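Local coordinates for protein periplasmic beta-glucosidase (Pseudomonas aeruginosa, PDB 6R5T) that probably hydrolyses terminal, non-reducing beta-D-glucosyl residues with release of beta-D-glucose, as a periplasmic family 3 glycoside hydrolase, at residues Ile41-Val53 against Gln64-Tyr78. The protein carries 1 engineered substitution. Numbering follows the deposited sequence.
Sequences IRAGKVGAIFNTV and QVRHSRLKIPLFHAY. With GAL (beta-D-galactopyranose), chain C.
R42, in the last turn of helix 34-42, runs alongside Q64 and H67 and illustrates how one long side chain can meet both Q64 and the V65-S68 turn. Its CB faces H67 CB, and CG and CD both run past Q64 OE1, CD also passing H67 CD2 at 3.8 Å. NE and CZ stand farther from OE1, and the bend at chi3 (-68°) brings NH1 onto that same oxygen, to which it donates at 3.0 Å. OE1 lies almost in the guanidinium plane, whereas NH1 sits about 39° out of the amide plane and not on a lone pair. The two flat groups are nearly perpendicular (88°). The amide's other end, NE2, is held by A60 O. Next to R42, I41 CG2 packs on Q64 CB and V65 CG2, while its CD1 meets L74 CD1. Helix 34-42 ends in a Schellman motif at G44.

Farther along, the two segments form neighbouring parallel strands, 48-50 and 75-78, of the family 3 TIM-barrel-like domain, joined through helix 55-65 as a beta-alpha-beta unit. I49 sits at the centre of the pairing: its N donates to F75 O, its O accepts from A77 N, and N51 N continues the pattern to A77 O. On the helix side of this sheet, I49 CB and CG2 lie against H76 CD2, with I58 and M61 also touching the imidazole. On the opposite face, A48 CB stands over the centre of the F75 ring, a CH-pi contact of 3.5 Å to the centroid.

At the C-terminal strand ends the pairing opens into the sugar pocket. V53 CG1 stands over the centre of one face of the Y78 ring, a CH-pi contact of 3.4 Å to the centroid, and N51 OD1 comes to that ring's edge in its plane. N51 ND2 donates to O3 of the bound galactose at 2.9 Å, and E486 also hydrogen-bonds this sugar.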
loop_
_atom_site.group_PDB
_atom_site.type_symbol
_atom_site.label_atom_id
_atom_site.label_comp_id
_atom_site.label_asym_id
_atom_site.label_seq_id
_atom_site.Cartn_x
_atom_site.Cartn_y
_atom_site.Cartn_z
ATOM N N ILE A 41 -25.421 -38.105 -0.202
ATOM C CA ILE A 41 -24.885 -38.679 1.060
ATOM C C ILE A 41 -25.157 -40.193 1.064
ATOM O O ILE A 41 -24.241 -40.959 1.393
ATOM C CB ILE A 41 -25.474 -38.002 2.293
ATOM C CG1 ILE A 41 -25.107 -36.511 2.351
ATOM C CG2 ILE A 41 -25.088 -38.775 3.537
ATOM C CD1 ILE A 41 -25.979 -35.745 3.334
ATOM N N ARG A 42 -26.358 -40.606 0.668
ATOM C CA ARG A 42 -26.727 -42.045 0.705
ATOM C C ARG A 42 -25.805 -42.802 -0.245
ATOM O O ARG A 42 -25.559 -43.973 0.014
ATOM C CB ARG A 42 -28.198 -42.241 0.327
ATOM C CG ARG A 42 -29.200 -41.729 1.360
ATOM C CD ARG A 42 -30.644 -42.194 1.057
ATOM N NE ARG A 42 -31.210 -41.598 -0.146
ATOM C CZ ARG A 42 -31.897 -40.450 -0.174
ATOM N NH1 ARG A 42 -32.077 -39.736 0.922
ATOM N NH2 ARG A 42 -32.362 -39.985 -1.318
ATOM N N ALA A 43 -25.327 -42.163 -1.318
ATOM C CA ALA A 43 -24.480 -42.755 -2.372
ATOM C C ALA A 43 -22.991 -42.739 -1.990
ATOM O O ALA A 43 -22.191 -43.196 -2.781
ATOM C CB ALA A 43 -24.730 -42.002 -3.645
ATOM N N GLY A 44 -22.611 -42.180 -0.843
ATOM C CA GLY A 44 -21.189 -42.079 -0.446
ATOM C C GLY A 44 -20.454 -40.951 -1.172
ATOM O O GLY A 44 -19.208 -40.959 -1.201
ATOM N N LYS A 45 -21.172 -39.973 -1.734
ATOM C CA LYS A 45 -20.571 -38.953 -2.614
ATOM C C LYS A 45 -20.349 -37.640 -1.867
ATOM O O LYS A 45 -19.977 -36.689 -2.535
ATOM C CB LYS A 45 -21.464 -38.698 -3.825
ATOM C CG LYS A 45 -21.585 -39.921 -4.721
ATOM C CD LYS A 45 -21.863 -39.631 -6.155
ATOM C CE LYS A 45 -23.330 -39.607 -6.491
ATOM N NZ LYS A 45 -23.549 -39.807 -7.950
ATOM N N VAL A 46 -20.510 -37.615 -0.561
ATOM C CA VAL A 46 -20.290 -36.372 0.251
ATOM C C VAL A 46 -19.366 -36.685 1.408
ATOM O O VAL A 46 -19.612 -37.633 2.139
ATOM C CB VAL A 46 -21.620 -35.803 0.756
ATOM C CG1 VAL A 46 -21.397 -34.548 1.606
ATOM C CG2 VAL A 46 -22.572 -35.536 -0.387
ATOM N N GLY A 47 -18.382 -35.822 1.670
ATOM C CA GLY A 47 -17.455 -36.025 2.781
ATOM C C GLY A 47 -17.833 -35.188 3.991
ATOM O O GLY A 47 -17.641 -35.618 5.126
ATOM N N ALA A 48 -18.362 -33.976 3.760
ATOM C CA ALA A 48 -18.683 -33.073 4.862
ATOM C C ALA A 48 -19.623 -31.989 4.402
ATOM O O ALA A 48 -19.778 -31.750 3.204
ATOM C CB ALA A 48 -17.396 -32.480 5.389
ATOM N N ILE A 49 -20.243 -31.380 5.396
ATOM C CA ILE A 49 -21.290 -30.375 5.192
ATOM C C ILE A 49 -20.810 -29.125 5.905
ATOM O O ILE A 49 -20.229 -29.237 6.993
ATOM C CB ILE A 49 -22.600 -30.888 5.776
ATOM C CG1 ILE A 49 -23.050 -32.176 5.093
ATOM C CG2 ILE A 49 -23.686 -29.821 5.720
ATOM C CD1 ILE A 49 -23.410 -32.017 3.681
ATOM N N PHE A 50 -21.151 -27.976 5.361
ATOM C CA PHE A 50 -21.068 -26.724 6.154
ATOM C C PHE A 50 -22.410 -26.001 6.067
ATOM O O PHE A 50 -23.166 -26.208 5.108
ATOM C CB PHE A 50 -19.892 -25.858 5.717
ATOM C CG PHE A 50 -19.931 -25.274 4.332
ATOM C CD1 PHE A 50 -19.657 -26.063 3.228
ATOM C CD2 PHE A 50 -20.252 -23.947 4.117
ATOM C CE1 PHE A 50 -19.659 -25.574 1.947
ATOM C CE2 PHE A 50 -20.305 -23.455 2.816
ATOM C CZ PHE A 50 -19.994 -24.250 1.740
ATOM N N ASN A 51 -22.644 -25.158 7.074
ATOM C CA ASN A 51 -23.812 -24.245 7.185
ATOM C C ASN A 51 -25.101 -24.985 7.546
ATOM O O ASN A 51 -26.144 -24.325 7.502
ATOM C CB ASN A 51 -23.986 -23.423 5.909
ATOM C CG ASN A 51 -23.019 -22.259 5.779
ATOM O OD1 ASN A 51 -22.283 -21.960 6.707
ATOM N ND2 ASN A 51 -22.972 -21.657 4.601
ATOM N N THR A 52 -25.050 -26.249 7.990
ATOM C CA THR A 52 -26.210 -26.924 8.641
ATOM C C THR A 52 -25.906 -26.980 10.134
ATOM O O THR A 52 -24.874 -27.543 10.489
ATOM C CB THR A 52 -26.435 -28.321 8.032
ATOM O OG1 THR A 52 -26.856 -28.113 6.688
ATOM C CG2 THR A 52 -27.407 -29.151 8.817
ATOM N N VAL A 53 -26.735 -26.374 10.997
ATOM C CA VAL A 53 -26.228 -25.966 12.338
ATOM C C VAL A 53 -27.172 -26.287 13.502
ATOM O O VAL A 53 -26.989 -25.697 14.573
ATOM C CB VAL A 53 -25.915 -24.456 12.347
ATOM C CG1 VAL A 53 -24.884 -24.143 11.259
ATOM C CG2 VAL A 53 -27.166 -23.635 12.177
ATOM N N GLN A 64 -28.520 -40.279 6.814
ATOM C CA GLN A 64 -28.458 -40.707 5.403
ATOM C C GLN A 64 -27.238 -41.593 5.196
ATOM O O GLN A 64 -27.241 -42.389 4.240
ATOM C CB GLN A 64 -28.432 -39.528 4.447
ATOM C CG GLN A 64 -29.616 -38.597 4.636
ATOM C CD GLN A 64 -30.912 -39.367 4.693
ATOM O OE1 GLN A 64 -31.239 -40.083 3.743
ATOM N NE2 GLN A 64 -31.618 -39.262 5.817
ATOM N N VAL A 65 -26.198 -41.429 6.013
ATOM C CA VAL A 65 -24.938 -42.214 5.879
ATOM C C VAL A 65 -25.222 -43.713 6.026
ATOM O O VAL A 65 -24.534 -44.496 5.375
ATOM C CB VAL A 65 -23.915 -41.726 6.912
ATOM C CG1 VAL A 65 -22.770 -42.666 7.071
ATOM C CG2 VAL A 65 -23.424 -40.339 6.538
ATOM N N ARG A 66 -26.160 -44.066 6.896
ATOM C CA ARG A 66 -26.515 -45.487 7.163
ATOM C C ARG A 66 -26.885 -46.174 5.847
ATOM O O ARG A 66 -26.880 -47.433 5.820
ATOM C CB ARG A 66 -27.695 -45.585 8.133
ATOM C CG ARG A 66 -27.472 -44.993 9.523
ATOM C CD ARG A 66 -28.270 -45.746 10.595
ATOM N NE ARG A 66 -29.225 -45.042 11.459
ATOM C CZ ARG A 66 -30.500 -44.789 11.147
ATOM N NH1 ARG A 66 -30.969 -45.091 9.944
ATOM N NH2 ARG A 66 -31.292 -44.195 12.029
ATOM N N HIS A 67 -27.266 -45.442 4.788
ATOM C CA HIS A 67 -27.721 -46.050 3.512
ATOM C C HIS A 67 -26.566 -46.256 2.530
ATOM O O HIS A 67 -26.784 -46.857 1.489
ATOM C CB HIS A 67 -28.833 -45.236 2.845
ATOM C CG HIS A 67 -30.064 -45.145 3.666
ATOM N ND1 HIS A 67 -30.901 -46.237 3.895
ATOM C CD2 HIS A 67 -30.595 -44.105 4.346
ATOM C CE1 HIS A 67 -31.902 -45.851 4.662
ATOM N NE2 HIS A 67 -31.744 -44.548 4.948
ATOM N N SER A 68 -25.361 -45.761 2.816
ATOM C CA SER A 68 -24.216 -45.916 1.884
ATOM C C SER A 68 -23.580 -47.278 2.127
ATOM O O SER A 68 -23.865 -47.918 3.164
ATOM C CB SER A 68 -23.187 -44.789 2.041
ATOM O OG SER A 68 -22.629 -44.796 3.327
ATOM N N ARG A 69 -22.670 -47.662 1.266
ATOM C CA ARG A 69 -22.002 -48.986 1.407
ATOM C C ARG A 69 -21.112 -49.012 2.641
ATOM O O ARG A 69 -21.235 -49.935 3.454
ATOM C CB ARG A 69 -21.245 -49.300 0.139
ATOM C CG ARG A 69 -20.662 -50.703 0.137
ATOM C CD ARG A 69 -19.819 -50.924 -1.097
ATOM N NE ARG A 69 -18.469 -50.354 -0.969
ATOM C CZ ARG A 69 -17.397 -51.005 -0.528
ATOM N NH1 ARG A 69 -17.510 -52.230 -0.014
ATOM N NH2 ARG A 69 -16.225 -50.396 -0.533
ATOM N N LEU A 70 -20.221 -48.019 2.803
ATOM C CA LEU A 70 -19.252 -48.030 3.937
ATOM C C LEU A 70 -19.710 -47.253 5.178
ATOM O O LEU A 70 -19.075 -47.439 6.218
ATOM C CB LEU A 70 -17.899 -47.510 3.441
ATOM C CG LEU A 70 -17.184 -48.419 2.445
ATOM C CD1 LEU A 70 -15.915 -47.773 1.919
ATOM C CD2 LEU A 70 -16.867 -49.758 3.086
ATOM N N LYS A 71 -20.752 -46.449 5.079
ATOM C CA LYS A 71 -21.356 -45.730 6.221
ATOM C C LYS A 71 -20.301 -44.825 6.874
ATOM O O LYS A 71 -20.265 -44.747 8.089
ATOM C CB LYS A 71 -21.964 -46.737 7.213
ATOM C CG LYS A 71 -22.980 -47.645 6.496
ATOM C CD LYS A 71 -23.490 -48.819 7.253
ATOM C CE LYS A 71 -24.435 -49.654 6.404
ATOM N NZ LYS A 71 -23.708 -50.335 5.314
ATOM N N ILE A 72 -19.462 -44.174 6.076
ATOM C CA ILE A 72 -18.439 -43.245 6.641
ATOM C C ILE A 72 -19.195 -41.998 7.088
ATOM O O ILE A 72 -19.867 -41.364 6.279
ATOM C CB ILE A 72 -17.342 -42.931 5.605
ATOM C CG1 ILE A 72 -16.554 -44.192 5.215
ATOM C CG2 ILE A 72 -16.428 -41.852 6.146
ATOM C CD1 ILE A 72 -15.629 -43.997 4.077
ATOM N N PRO A 73 -19.072 -41.604 8.374
ATOM C CA PRO A 73 -19.819 -40.461 8.884
ATOM C C PRO A 73 -19.338 -39.131 8.279
ATOM O O PRO A 73 -18.181 -39.023 7.856
ATOM C CB PRO A 73 -19.525 -40.424 10.360
ATOM C CG PRO A 73 -18.193 -41.057 10.459
ATOM C CD PRO A 73 -18.210 -42.175 9.411
ATOM N N LEU A 74 -20.270 -38.206 8.200
ATOM C CA LEU A 74 -19.947 -36.810 7.812
ATOM C C LEU A 74 -19.305 -36.137 9.005
ATOM O O LEU A 74 -19.567 -36.526 10.151
ATOM C CB LEU A 74 -21.255 -36.089 7.473
ATOM C CG LEU A 74 -22.000 -36.675 6.291
ATOM C CD1 LEU A 74 -23.429 -36.196 6.318
ATOM C CD2 LEU A 74 -21.327 -36.316 4.986
ATOM N N PHE A 75 -18.552 -35.076 8.716
ATOM C CA PHE A 75 -18.420 -33.994 9.718
ATOM C C PHE A 75 -19.194 -32.761 9.238
ATOM O O PHE A 75 -19.449 -32.579 8.036
ATOM C CB PHE A 75 -16.962 -33.721 10.095
ATOM C CG PHE A 75 -16.129 -32.997 9.079
ATOM C CD1 PHE A 75 -16.262 -31.639 8.869
ATOM C CD2 PHE A 75 -15.125 -33.651 8.394
ATOM C CE1 PHE A 75 -15.431 -30.974 7.971
ATOM C CE2 PHE A 75 -14.312 -33.005 7.480
ATOM C CZ PHE A 75 -14.463 -31.659 7.266
ATOM N N HIS A 76 -19.542 -31.923 10.202
ATOM C CA HIS A 76 -20.354 -30.701 9.982
ATOM C C HIS A 76 -19.579 -29.494 10.481
ATOM O O HIS A 76 -19.136 -29.510 11.649
ATOM C CB HIS A 76 -21.722 -30.803 10.686
ATOM C CG HIS A 76 -22.660 -31.703 9.971
ATOM N ND1 HIS A 76 -22.576 -33.084 10.118
ATOM C CD2 HIS A 76 -23.669 -31.453 9.088
ATOM C CE1 HIS A 76 -23.498 -33.612 9.316
ATOM N NE2 HIS A 76 -24.185 -32.659 8.707
ATOM N N ALA A 77 -19.440 -28.505 9.611
ATOM C CA ALA A 77 -18.669 -27.292 9.928
ATOM C C ALA A 77 -19.541 -26.051 9.847
ATOM O O ALA A 77 -20.567 -26.025 9.157
ATOM C CB ALA A 77 -17.461 -27.223 9.018
ATOM N N TYR A 78 -19.030 -25.000 10.491
ATOM C CA TYR A 78 -19.644 -23.655 10.447
ATOM C C TYR A 78 -18.599 -22.598 10.767
ATOM O O TYR A 78 -17.522 -22.900 11.215
ATOM C CB TYR A 78 -20.798 -23.629 11.418
ATOM C CG TYR A 78 -21.789 -22.499 11.319
ATOM C CD1 TYR A 78 -22.276 -22.053 10.104
ATOM C CD2 TYR A 78 -22.265 -21.915 12.476
ATOM C CE1 TYR A 78 -23.219 -21.041 10.025
ATOM C CE2 TYR A 78 -23.231 -20.916 12.416
ATOM C CZ TYR A 78 -23.704 -20.493 11.186
ATOM O OH TYR A 78 -24.675 -19.533 11.106
HETATM C C1 GAL C . -18.626 -18.546 2.213
HETATM C C2 GAL C . -19.485 -19.040 3.394
HETATM C C3 GAL C . -20.950 -18.720 3.076
HETATM C C4 GAL C . -21.074 -17.195 2.848
HETATM C C5 GAL C . -20.087 -16.784 1.737
HETATM C C6 GAL C . -20.051 -15.272 1.548
HETATM O O2 GAL C . -19.291 -20.435 3.562
HETATM O O3 GAL C . -21.740 -19.111 4.218
HETATM O O4 GAL C . -20.706 -16.597 4.113
HETATM O O5 GAL C . -18.701 -17.141 2.073
HETATM O O6 GAL C . -19.058 -14.944 0.544
HETATM O O HOH W 1 -21.763 -45.879 -1.154
HETATM O O HOH W 2 -18.656 -39.203 4.471
HETATM O O HOH W 3 -22.746 -27.887 8.888
#